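Local structure of putative aldehyde dehydrogenase (Burkholderia cenocepacia, 4YWE) at residues A[14-19]-A[55-60]; A[64-69]-A[175-180]; A[192-197]-A[207-212]. The protein probably oxidises aldehydes with NAD or NADP as the electron acceptor, as a calcium-binding member of the aldehyde dehydrogenase family. All coordinates share one frame; numbering follows the deposited sequence.

Interaction 1: residues A[14-19]-A[55-60]; sequences HFIAGE and VAAARD
A57 pushes its methyl group from helix 48-63 onto the first corner of the β-hairpin turn at residues 16-19, where it overlaps both A17 and I16. The two alanines meet methyl to methyl, A57 CB lying 3.9 Å from A17 CB. The same A57 carbon also lies against the turn's backbone, 3.8 Å from A17 N. A17 CA and A57 CA are 5.2 Å apart, and such proximity of main chains suits alanine on both sides, since each side chain is a single carbon.

I16 adds a third apolar surface. Its CG2 branch stands anti to the backbone N and rests 4.1 Å from A57 CB, whereas CG1 lies beside the backbone N (chi1 -53°) and leaves CG2 to face the helix. The branched side chain thus offers its short arm to A57.

The hairpin end is a type I' turn from I16 to E19, closed by reciprocal backbone hydrogen bonds, I16 N to E19 O and E19 N to I16 O. A17 and G18 both have positive phi, as this turn requires; glycine adopts such angles easily, while A17 (phi 56°) takes the left-handed conformation less readily. No hydrogen bond crosses between 14-19 and 55-60. A17 N, beside which the A57 methyl sits, is instead bonded to N208 OD1, so the packing does not cost this amide its partner.

This small contact, partly buried, lies at the edge of the fold. Strand 14-16 pairs with strand 19-21, and F15 is joined by backbone hydrogen bonding to I209 of strand 207-209. On the helix, A58 turns to strands 177-182 and 139-155, while A57 also touches N208, placing helix 48-63 over the sheet and beside the hairpin.

Interaction 2: residues A[64-69]-A[175-180]; sequences GPWGAA and GNACVV
With CG anti to the backbone N (chi1 -177°), the indole of W66 swings out from the short, weakly bonded helical turn at 65-68 and carries its pyrrole edge to the start of strand 177-182. There NE1 gives its hydrogen to the carbonyl oxygen of N176, with W66 NE1 and N176 O 2.9 Å apart. The N-H bends somewhat from the line to its acceptor, at 145°. The oxygen lies nearly in the plane of the indole, yet as seen from the acceptor the donor stands well above the carbonyl plane, 56° out of it, and so is not aligned with a lone pair.

Tryptophan suits this place because one group supplies both a polar edge and a broad apolar surface. Beside the hydrogen bond, W66 CD1 packs loosely against the methyl of A177, 4.4 Å from A177 CB. The same ring also touches L172 of helix 160-174, and L202, P203 and A206 of the loop before strand 207-209. The N-H would be costly to bury without an acceptor, and N176 O answers it.

G175, just past the end of helix 160-174, closes it with a Schellman motif; its positive phi is one that a residue with a side chain could hardly adopt here. Next to it, N176 directs its CB away from W66. Its amide is gripped by F476 O and A171 O at ND2 and by G149 N at OD1, fixing the residue whose carbonyl receives the indole.

The contact is buried where several elements converge. A177 hydrogen-bonds through its backbone to G149 and T151 of strand 139-155 and packs on A58 and F62 of helix 48-63, while C178 bonds through its backbone to N208 of strand 207-209 and leans on helix 160-174.

Interaction 3: residues A[192-197]-A[207-212]; sequences RVAELA and LNIVTG
L207 sets the CD2 methyl of its side chain, the main bump of strand 207-209, into low ground formed by A194 and A197 on helix 188-200. This methyl comes down over the helix backbone, 4.0 Å from A194 CA and 4.1 Å from A194 CB. One helix turn onward, A197 borders the same branch, its CB 4.2 Å from L207 CD2, so the hollow lies between two alanines spaced i and i+3. Next along the strand on the same face, I209 flanks the A194 methyl, bringing CG1 to 4.0 Å from A194 CB.

L207 reaches the hollow because CG extends anti to the backbone N (chi1 177°), projecting the fork from the strand; its other branch, CD1, turns to V180 on the neighbouring strand. Small residues on the helix and branched aliphatic ones on the strand make complementary surfaces. The axes of 192-197 and 207-209 approach to 9.5 Å and run nearly antiparallel (158°).

This is the return half of a β-α-β unit, strand 177-182, helix 188-200, strand 207-209, as found in Rossmann-like nucleotide-binding folds. F15 joins the layer by touching both A194 and I209, and L202 adds to it beside A197 and L207.

The interface is wholly aliphatic, with no hydrogen bond or salt bridge across it. Charge is kept off this face: R192 and E195 attract each other without a directed N-H, R192 also pairs with E91, and E195 has a weak hydrogen bond to W20. Helix and strand are consequently joined by close fit and the burial of hydrocarbon rather than by directional bonds.

In the fold
Interaction 3 is all-aliphatic core, buried between a helix and a strand. Interaction 2 is equally buried, but lies just ahead of a strand's start, where a backbone carbonyl can accept an indole hydrogen. Interaction 1 is the most peripheral in character, partly exposed and built of methyl groups. All three gather around one sheet: strands 177-182 and 207-209 are neighbours in it, V180 N bonding to N208 O. Helix 48-63 serves both interactions 1 and 2, V55 also packing on V179. N208 binds interaction 1 to interaction 3, its side chain facing the hairpin while L207 and I209 face helix 188-200.

Interaction 1: residues A[14-19]-A[55-60]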
ATOM      1  N   HIS A  14     -37.639  -7.978  16.690  1.00 30.74           N
ATOM      2  CA  HIS A  14     -36.211  -7.808  16.456  1.00 27.65           C
ATOM      3  C   HIS A  14     -35.689  -8.976  15.633  1.00 29.89           C
ATOM      4  O   HIS A  14     -36.376  -9.982  15.472  1.00 32.45           O
ATOM      5  CB  HIS A  14     -35.441  -7.717  17.776  1.00 24.83           C
ATOM      6  CG  HIS A  14     -35.874  -6.583  18.653  1.00 23.34           C
ATOM      7  ND1 HIS A  14     -35.848  -5.271  18.239  1.00 23.00           N
ATOM      8  CD2 HIS A  14     -36.329  -6.569  19.928  1.00 23.35           C
ATOM      9  CE1 HIS A  14     -36.279  -4.494  19.220  1.00 22.09           C
ATOM     10  NE2 HIS A  14     -36.575  -5.257  20.255  1.00 22.52           N
ATOM     11  N   PHE A  15     -34.474  -8.843  15.112  1.00 27.84           N
ATOM     12  CA  PHE A  15     -33.830  -9.947  14.415  1.00 29.07           C
ATOM     13  C   PHE A  15     -32.562 -10.348  15.159  1.00 27.98           C
ATOM     14  O   PHE A  15     -31.486  -9.808  14.909  1.00 28.76           O
ATOM     15  CB  PHE A  15     -33.511  -9.570  12.967  1.00 26.90           C
ATOM     16  CG  PHE A  15     -33.031 -10.725  12.135  1.00 26.91           C
ATOM     17  CD1 PHE A  15     -33.917 -11.696  11.700  1.00 20.05           C
ATOM     18  CD2 PHE A  15     -31.697 -10.836  11.784  1.00 22.81           C
ATOM     19  CE1 PHE A  15     -33.482 -12.760  10.933  1.00 22.63           C
ATOM     20  CE2 PHE A  15     -31.254 -11.899  11.016  1.00 23.78           C
ATOM     21  CZ  PHE A  15     -32.149 -12.862  10.590  1.00 20.77           C
ATOM     22  N   ILE A  16     -32.704 -11.293  16.081  1.00 30.56           N
ATOM     23  CA  ILE A  16     -31.599 -11.709  16.934  1.00 30.75           C
ATOM     24  C   ILE A  16     -31.293 -13.188  16.724  1.00 31.10           C
ATOM     25  O   ILE A  16     -32.201 -14.021  16.722  1.00 32.33           O
ATOM     26  CB  ILE A  16     -31.911 -11.420  18.415  1.00 32.29           C
ATOM     27  CG1 ILE A  16     -32.324  -9.957  18.599  1.00 31.59           C
ATOM     28  CG2 ILE A  16     -30.715 -11.763  19.292  1.00 34.83           C
ATOM     29  CD1 ILE A  16     -32.737  -9.609  20.014  1.00 30.76           C
ATOM     30  N   ALA A  17     -30.011 -13.499  16.543  1.00 24.43           N
ATOM     31  CA  ALA A  17     -29.540 -14.874  16.370  1.00 25.30           C
ATOM     32  C   ALA A  17     -30.232 -15.586  15.208  1.00 27.81           C
ATOM     33  O   ALA A  17     -30.536 -16.775  15.290  1.00 28.74           O
ATOM     34  CB  ALA A  17     -29.730 -15.666  17.662  1.00 25.44           C
ATOM     35  N   GLY A  18     -30.480 -14.849  14.130  1.00 26.48           N
ATOM     36  CA  GLY A  18     -31.054 -15.420  12.925  1.00 27.97           C
ATOM     37  C   GLY A  18     -32.541 -15.707  12.994  1.00 29.20           C
ATOM     38  O   GLY A  18     -33.092 -16.373  12.119  1.00 29.45           O
ATOM     39  N   GLU A  19     -33.196 -15.206  14.036  1.00 34.51           N
ATOM     40  CA  GLU A  19     -34.629 -15.419  14.204  1.00 37.46           C
ATOM     41  C   GLU A  19     -35.339 -14.129  14.596  1.00 33.32           C
ATOM     42  O   GLU A  19     -34.739 -13.235  15.191  1.00 29.53           O
ATOM     43  CB  GLU A  19     -34.890 -16.502  15.254  1.00 47.53           C
ATOM     44  CG  GLU A  19     -34.520 -17.905  14.800  1.00 56.48           C
ATOM     45  CD  GLU A  19     -34.761 -18.949  15.872  1.00 63.33           C
ATOM     46  OE1 GLU A  19     -34.927 -18.566  17.050  1.00 65.01           O
ATOM     47  OE2 GLU A  19     -34.784 -20.151  15.538  1.00 67.01           O
ATOM     48  N   VAL A  55     -26.064  -8.541  21.348  1.00 20.03           N
ATOM     49  CA  VAL A  55     -24.617  -8.564  21.523  1.00 21.54           C
ATOM     50  C   VAL A  55     -24.164  -9.984  21.837  1.00 21.19           C
ATOM     51  O   VAL A  55     -23.126 -10.435  21.351  1.00 21.67           O
ATOM     52  CB  VAL A  55     -24.171  -7.581  22.623  1.00 17.98           C
ATOM     53  CG1 VAL A  55     -22.673  -7.685  22.860  1.00 16.61           C
ATOM     54  CG2 VAL A  55     -24.554  -6.159  22.245  1.00 16.62           C
ATOM     55  N   ALA A  56     -24.953 -10.685  22.645  1.00 18.31           N
ATOM     56  CA  ALA A  56     -24.675 -12.078  22.978  1.00 23.62           C
ATOM     57  C   ALA A  56     -24.606 -12.930  21.714  1.00 23.87           C
ATOM     58  O   ALA A  56     -23.681 -13.724  21.541  1.00 25.14           O
ATOM     59  CB  ALA A  56     -25.735 -12.620  23.928  1.00 19.88           C
ATOM     60  N   ALA A  57     -25.588 -12.753  20.835  1.00 23.05           N
ATOM     61  CA  ALA A  57     -25.647 -13.494  19.581  1.00 23.79           C
ATOM     62  C   ALA A  57     -24.457 -13.156  18.687  1.00 25.30           C
ATOM     63  O   ALA A  57     -23.847 -14.040  18.087  1.00 26.02           O
ATOM     64  CB  ALA A  57     -26.953 -13.206  18.856  1.00 25.32           C
ATOM     65  N   ALA A  58     -24.130 -11.870  18.610  1.00 24.07           N
ATOM     66  CA  ALA A  58     -23.013 -11.408  17.796  1.00 16.21           C
ATOM     67  C   ALA A  58     -21.694 -12.001  18.276  1.00 16.11           C
ATOM     68  O   ALA A  58     -20.877 -12.445  17.471  1.00 15.78           O
ATOM     69  CB  ALA A  58     -22.946  -9.892  17.806  1.00 15.68           C
ATOM     70  N   ARG A  59     -21.495 -12.014  19.592  1.00 17.64           N
ATOM     71  CA  ARG A  59     -20.266 -12.541  20.178  1.00 16.45           C
ATOM     72  C   ARG A  59     -20.093 -14.029  19.884  1.00 20.39           C
ATOM     73  O   ARG A  59     -18.999 -14.474  19.534  1.00 20.17           O
ATOM     74  CB  ARG A  59     -20.246 -12.305  21.690  1.00 22.33           C
ATOM     75  CG  ARG A  59     -18.994 -12.831  22.380  1.00 16.99           C
ATOM     76  CD  ARG A  59     -17.737 -12.191  21.804  1.00 18.68           C
ATOM     77  NE  ARG A  59     -17.779 -10.735  21.896  1.00 16.99           N
ATOM     78  CZ  ARG A  59     -16.845  -9.925  21.407  1.00 17.71           C
ATOM     79  NH1 ARG A  59     -16.974  -8.613  21.537  1.00 14.80           N
ATOM     80  NH2 ARG A  59     -15.784 -10.426  20.789  1.00 14.82           N
ATOM     81  N   ASP A  60     -21.172 -14.792  20.034  1.00 22.75           N
ATOM     82  CA  ASP A  60     -21.139 -16.222  19.750  1.00 24.20           C
ATOM     83  C   ASP A  60     -20.845 -16.470  18.277  1.00 22.62           C
ATOM     84  O   ASP A  60     -20.057 -17.349  17.930  1.00 18.43           O
ATOM     85  CB  ASP A  60     -22.461 -16.887  20.139  1.00 28.97           C
ATOM     86  CG  ASP A  60     -22.713 -16.854  21.632  1.00 38.58           C
ATOM     87  OD1 ASP A  60     -21.732 -16.753  22.400  1.00 40.57           O
ATOM     88  OD2 ASP A  60     -23.891 -16.932  22.037  1.00 42.95           O
TER

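Interaction 2: residues A[64-69]-A[175-180]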
ATOM      1  N   GLY A  64     -17.633 -18.141  16.735  1.00 25.78           N
ATOM      2  CA  GLY A  64     -17.979 -19.405  16.110  1.00 27.96           C
ATOM      3  C   GLY A  64     -17.922 -19.425  14.592  1.00 25.51           C
ATOM      4  O   GLY A  64     -16.892 -19.102  14.002  1.00 16.60           O
ATOM      5  N   PRO A  65     -19.040 -19.809  13.954  1.00 24.95           N
ATOM      6  CA  PRO A  65     -19.164 -20.011  12.503  1.00 22.76           C
ATOM      7  C   PRO A  65     -18.698 -18.829  11.652  1.00 23.67           C
ATOM      8  O   PRO A  65     -17.940 -19.029  10.704  1.00 27.28           O
ATOM      9  CB  PRO A  65     -20.666 -20.242  12.314  1.00 20.12           C
ATOM     10  CG  PRO A  65     -21.122 -20.806  13.608  1.00 23.62           C
ATOM     11  CD  PRO A  65     -20.300 -20.113  14.657  1.00 25.42           C
ATOM     12  N   TRP A  66     -19.145 -17.622  11.981  1.00 16.18           N
ATOM     13  CA  TRP A  66     -18.810 -16.451  11.178  1.00 18.92           C
ATOM     14  C   TRP A  66     -17.330 -16.094  11.299  1.00 18.86           C
ATOM     15  O   TRP A  66     -16.693 -15.718  10.314  1.00 19.01           O
ATOM     16  CB  TRP A  66     -19.681 -15.260  11.579  1.00 22.02           C
ATOM     17  CG  TRP A  66     -19.459 -14.027  10.749  1.00 14.65           C
ATOM     18  CD1 TRP A  66     -19.136 -12.782  11.206  1.00 19.81           C
ATOM     19  CD2 TRP A  66     -19.538 -13.920   9.320  1.00 14.49           C
ATOM     20  NE1 TRP A  66     -19.016 -11.907  10.154  1.00 13.72           N
ATOM     21  CE2 TRP A  66     -19.257 -12.581   8.985  1.00 13.91           C
ATOM     22  CE3 TRP A  66     -19.822 -14.826   8.293  1.00 23.29           C
ATOM     23  CZ2 TRP A  66     -19.249 -12.126   7.669  1.00 16.76           C
ATOM     24  CZ3 TRP A  66     -19.814 -14.372   6.985  1.00 20.95           C
ATOM     25  CH2 TRP A  66     -19.528 -13.034   6.685  1.00 18.97           C
ATOM     26  N   GLY A  67     -16.787 -16.219  12.505  1.00 20.06           N
ATOM     27  CA  GLY A  67     -15.381 -15.947  12.737  1.00 17.39           C
ATOM     28  C   GLY A  67     -14.467 -17.026  12.191  1.00 20.41           C
ATOM     29  O   GLY A  67     -13.299 -16.773  11.894  1.00 23.11           O
ATOM     30  N   ALA A  68     -15.001 -18.236  12.059  1.00 16.73           N
ATOM     31  CA  ALA A  68     -14.241 -19.351  11.507  1.00 20.51           C
ATOM     32  C   ALA A  68     -14.129 -19.229   9.992  1.00 21.79           C
ATOM     33  O   ALA A  68     -13.262 -19.842   9.372  1.00 23.58           O
ATOM     34  CB  ALA A  68     -14.887 -20.677  11.887  1.00 18.13           C
ATOM     35  N   ALA A  69     -15.014 -18.431   9.403  1.00 23.04           N
ATOM     36  CA  ALA A  69     -15.036 -18.240   7.957  1.00 22.42           C
ATOM     37  C   ALA A  69     -13.819 -17.452   7.481  1.00 23.45           C
ATOM     38  O   ALA A  69     -13.398 -16.488   8.121  1.00 23.30           O
ATOM     39  CB  ALA A  69     -16.317 -17.537   7.537  1.00 19.82           C
ATOM     40  N   GLY A 175     -14.843  -8.898   8.819  1.00 15.00           N
ATOM     41  CA  GLY A 175     -14.927 -10.095   9.636  1.00 12.71           C
ATOM     42  C   GLY A 175     -15.597  -9.902  10.984  1.00 16.48           C
ATOM     43  O   GLY A 175     -15.526 -10.774  11.852  1.00 16.67           O
ATOM     44  N   ASN A 176     -16.255  -8.761  11.158  1.00 17.41           N
ATOM     45  CA  ASN A 176     -16.948  -8.461  12.406  1.00 12.33           C
ATOM     46  C   ASN A 176     -18.363  -9.033  12.416  1.00 20.11           C
ATOM     47  O   ASN A 176     -18.949  -9.291  11.363  1.00 21.35           O
ATOM     48  CB  ASN A 176     -17.010  -6.948  12.636  1.00 11.89           C
ATOM     49  CG  ASN A 176     -15.638  -6.304  12.671  1.00 16.23           C
ATOM     50  OD1 ASN A 176     -14.975  -6.283  13.708  1.00 15.84           O
ATOM     51  ND2 ASN A 176     -15.207  -5.764  11.536  1.00 16.98           N
ATOM     52  N   ALA A 177     -18.901  -9.235  13.614  1.00 17.34           N
ATOM     53  CA  ALA A 177     -20.315  -9.549  13.784  1.00 16.70           C
ATOM     54  C   ALA A 177     -21.034  -8.262  14.174  1.00 15.05           C
ATOM     55  O   ALA A 177     -20.499  -7.459  14.936  1.00 14.44           O
ATOM     56  CB  ALA A 177     -20.514 -10.628  14.833  1.00 13.85           C
ATOM     57  N   CYS A 178     -22.241  -8.063  13.655  1.00 14.45           N
ATOM     58  CA  CYS A 178     -22.870  -6.746  13.720  1.00 16.85           C
ATOM     59  C   CYS A 178     -24.120  -6.678  14.593  1.00 14.25           C
ATOM     60  O   CYS A 178     -24.957  -7.580  14.579  1.00 16.52           O
ATOM     61  CB  CYS A 178     -23.219  -6.274  12.307  1.00 15.87           C
ATOM     62  SG  CYS A 178     -21.808  -6.245  11.182  1.00 19.52           S
ATOM     63  N   VAL A 179     -24.228  -5.590  15.349  1.00 15.93           N
ATOM     64  CA  VAL A 179     -25.437  -5.267  16.095  1.00 15.88           C
ATOM     65  C   VAL A 179     -25.933  -3.913  15.608  1.00 14.86           C
ATOM     66  O   VAL A 179     -25.222  -2.913  15.712  1.00 13.49           O
ATOM     67  CB  VAL A 179     -25.189  -5.254  17.611  1.00 14.19           C
ATOM     68  CG1 VAL A 179     -26.467  -4.881  18.351  1.00 16.43           C
ATOM     69  CG2 VAL A 179     -24.672  -6.606  18.074  1.00 16.85           C
ATOM     70  N   VAL A 180     -27.149  -3.883  15.073  1.00 13.75           N
ATOM     71  CA  VAL A 180     -27.657  -2.684  14.417  1.00 13.47           C
ATOM     72  C   VAL A 180     -28.864  -2.092  15.136  1.00 18.93           C
ATOM     73  O   VAL A 180     -29.840  -2.787  15.417  1.00 14.52           O
ATOM     74  CB  VAL A 180     -28.013  -2.980  12.949  1.00 15.01           C
ATOM     75  CG1 VAL A 180     -28.500  -1.718  12.251  1.00 16.61           C
ATOM     76  CG2 VAL A 180     -26.818  -3.578  12.220  1.00 13.17           C
TER

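Interaction 3: residues A[192-197]-A[207-212]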
ATOM      1  N   ARG A 192     -35.839  -6.034   6.106  1.00 28.10           N
ATOM      2  CA  ARG A 192     -35.992  -6.905   4.946  1.00 25.77           C
ATOM      3  C   ARG A 192     -34.629  -7.325   4.399  1.00 26.10           C
ATOM      4  O   ARG A 192     -34.471  -8.431   3.883  1.00 25.79           O
ATOM      5  CB  ARG A 192     -36.810  -6.207   3.856  1.00 26.79           C
ATOM      6  CG  ARG A 192     -37.110  -7.080   2.649  1.00 33.38           C
ATOM      7  CD  ARG A 192     -37.879  -8.328   3.051  1.00 39.44           C
ATOM      8  NE  ARG A 192     -38.172  -9.184   1.905  1.00 48.59           N
ATOM      9  CZ  ARG A 192     -37.434 -10.229   1.546  1.00 55.22           C
ATOM     10  NH1 ARG A 192     -36.356 -10.553   2.246  1.00 58.11           N
ATOM     11  NH2 ARG A 192     -37.775 -10.952   0.487  1.00 55.90           N
ATOM     12  N   VAL A 193     -33.650  -6.433   4.519  1.00 24.37           N
ATOM     13  CA  VAL A 193     -32.295  -6.709   4.056  1.00 16.87           C
ATOM     14  C   VAL A 193     -31.682  -7.835   4.883  1.00 19.30           C
ATOM     15  O   VAL A 193     -30.944  -8.672   4.361  1.00 19.77           O
ATOM     16  CB  VAL A 193     -31.422  -5.439   4.114  1.00 15.97           C
ATOM     17  CG1 VAL A 193     -29.972  -5.761   3.781  1.00 17.51           C
ATOM     18  CG2 VAL A 193     -31.968  -4.384   3.167  1.00 16.03           C
ATOM     19  N   ALA A 194     -32.005  -7.854   6.173  1.00 16.89           N
ATOM     20  CA  ALA A 194     -31.509  -8.882   7.080  1.00 16.97           C
ATOM     21  C   ALA A 194     -31.970 -10.269   6.642  1.00 18.56           C
ATOM     22  O   ALA A 194     -31.228 -11.244   6.766  1.00 20.77           O
ATOM     23  CB  ALA A 194     -31.963  -8.598   8.503  1.00 22.35           C
ATOM     24  N   GLU A 195     -33.196 -10.352   6.135  1.00 21.76           N
ATOM     25  CA  GLU A 195     -33.729 -11.612   5.627  1.00 27.55           C
ATOM     26  C   GLU A 195     -32.948 -12.069   4.403  1.00 28.07           C
ATOM     27  O   GLU A 195     -32.647 -13.253   4.257  1.00 33.36           O
ATOM     28  CB  GLU A 195     -35.211 -11.478   5.277  1.00 32.64           C
ATOM     29  CG  GLU A 195     -36.138 -11.475   6.474  1.00 39.30           C
ATOM     30  CD  GLU A 195     -37.597 -11.575   6.078  1.00 44.47           C
ATOM     31  OE1 GLU A 195     -37.883 -11.580   4.863  1.00 43.20           O
ATOM     32  OE2 GLU A 195     -38.456 -11.650   6.982  1.00 49.35           O
ATOM     33  N   LEU A 196     -32.629 -11.122   3.528  1.00 25.97           N
ATOM     34  CA  LEU A 196     -31.848 -11.412   2.332  1.00 22.57           C
ATOM     35  C   LEU A 196     -30.466 -11.930   2.705  1.00 19.89           C
ATOM     36  O   LEU A 196     -29.927 -12.813   2.042  1.00 21.40           O
ATOM     37  CB  LEU A 196     -31.731 -10.166   1.451  1.00 22.68           C
ATOM     38  CG  LEU A 196     -33.021  -9.729   0.755  1.00 24.52           C
ATOM     39  CD1 LEU A 196     -32.790  -8.487  -0.094  1.00 28.72           C
ATOM     40  CD2 LEU A 196     -33.572 -10.863  -0.091  1.00 23.73           C
ATOM     41  N   ALA A 197     -29.904 -11.377   3.776  1.00 20.29           N
ATOM     42  CA  ALA A 197     -28.605 -11.807   4.278  1.00 20.47           C
ATOM     43  C   ALA A 197     -28.664 -13.260   4.740  1.00 22.65           C
ATOM     44  O   ALA A 197     -27.758 -14.046   4.463  1.00 17.97           O
ATOM     45  CB  ALA A 197     -28.147 -10.903   5.416  1.00 16.48           C
ATOM     46  N   LEU A 207     -25.428 -10.909  11.890  1.00 19.65           N
ATOM     47  CA  LEU A 207     -26.158  -9.658  11.747  1.00 18.85           C
ATOM     48  C   LEU A 207     -27.361  -9.651  12.682  1.00 22.12           C
ATOM     49  O   LEU A 207     -28.196 -10.556  12.639  1.00 19.16           O
ATOM     50  CB  LEU A 207     -26.607  -9.449  10.300  1.00 17.85           C
ATOM     51  CG  LEU A 207     -27.441  -8.196  10.027  1.00 17.32           C
ATOM     52  CD1 LEU A 207     -26.669  -6.939  10.403  1.00 16.99           C
ATOM     53  CD2 LEU A 207     -27.876  -8.148   8.569  1.00 16.37           C
ATOM     54  N   ASN A 208     -27.439  -8.631  13.531  1.00 15.08           N
ATOM     55  CA  ASN A 208     -28.535  -8.505  14.483  1.00 18.84           C
ATOM     56  C   ASN A 208     -29.162  -7.119  14.392  1.00 23.36           C
ATOM     57  O   ASN A 208     -28.456  -6.111  14.369  1.00 26.35           O
ATOM     58  CB  ASN A 208     -28.050  -8.769  15.910  1.00 15.66           C
ATOM     59  CG  ASN A 208     -27.374 -10.117  16.055  1.00 21.11           C
ATOM     60  OD1 ASN A 208     -28.033 -11.138  16.246  1.00 21.08           O
ATOM     61  ND2 ASN A 208     -26.048 -10.127  15.966  1.00 15.40           N
ATOM     62  N   ILE A 209     -30.489  -7.076  14.339  1.00 15.93           N
ATOM     63  CA  ILE A 209     -31.203  -5.813  14.232  1.00 19.04           C
ATOM     64  C   ILE A 209     -32.093  -5.606  15.451  1.00 21.76           C
ATOM     65  O   ILE A 209     -32.928  -6.453  15.769  1.00 23.14           O
ATOM     66  CB  ILE A 209     -32.042  -5.746  12.943  1.00 20.20           C
ATOM     67  CG1 ILE A 209     -31.263  -6.313  11.753  1.00 24.92           C
ATOM     68  CG2 ILE A 209     -32.486  -4.317  12.675  1.00 18.88           C
ATOM     69  CD1 ILE A 209     -30.064  -5.489  11.351  1.00 26.80           C
ATOM     70  N   VAL A 210     -31.910  -4.482  16.134  1.00 22.30           N
ATOM     71  CA  VAL A 210     -32.768  -4.127  17.259  1.00 21.36           C
ATOM     72  C   VAL A 210     -33.392  -2.759  17.015  1.00 18.96           C
ATOM     73  O   VAL A 210     -32.722  -1.733  17.125  1.00 18.46           O
ATOM     74  CB  VAL A 210     -31.995  -4.145  18.590  1.00 21.57           C
ATOM     75  CG1 VAL A 210     -32.901  -3.707  19.736  1.00 17.16           C
ATOM     76  CG2 VAL A 210     -31.427  -5.529  18.857  1.00 22.32           C
ATOM     77  N   THR A 211     -34.676  -2.751  16.675  1.00 19.78           N
ATOM     78  CA  THR A 211     -35.401  -1.503  16.469  1.00 20.06           C
ATOM     79  C   THR A 211     -35.718  -0.859  17.813  1.00 21.33           C
ATOM     80  O   THR A 211     -35.670  -1.521  18.845  1.00 23.00           O
ATOM     81  CB  THR A 211     -36.708  -1.722  15.688  1.00 21.35           C
ATOM     82  OG1 THR A 211     -37.535  -2.662  16.387  1.00 25.25           O
ATOM     83  CG2 THR A 211     -36.412  -2.253  14.295  1.00 20.76           C
ATOM     84  N   GLY A 212     -36.037   0.430  17.797  1.00 20.51           N
ATOM     85  CA  GLY A 212     -36.373   1.137  19.018  1.00 17.85           C
ATOM     86  C   GLY A 212     -35.937   2.588  19.034  1.00 17.36           C
ATOM     87  O   GLY A 212     -35.333   3.077  18.078  1.00 16.69           O
TER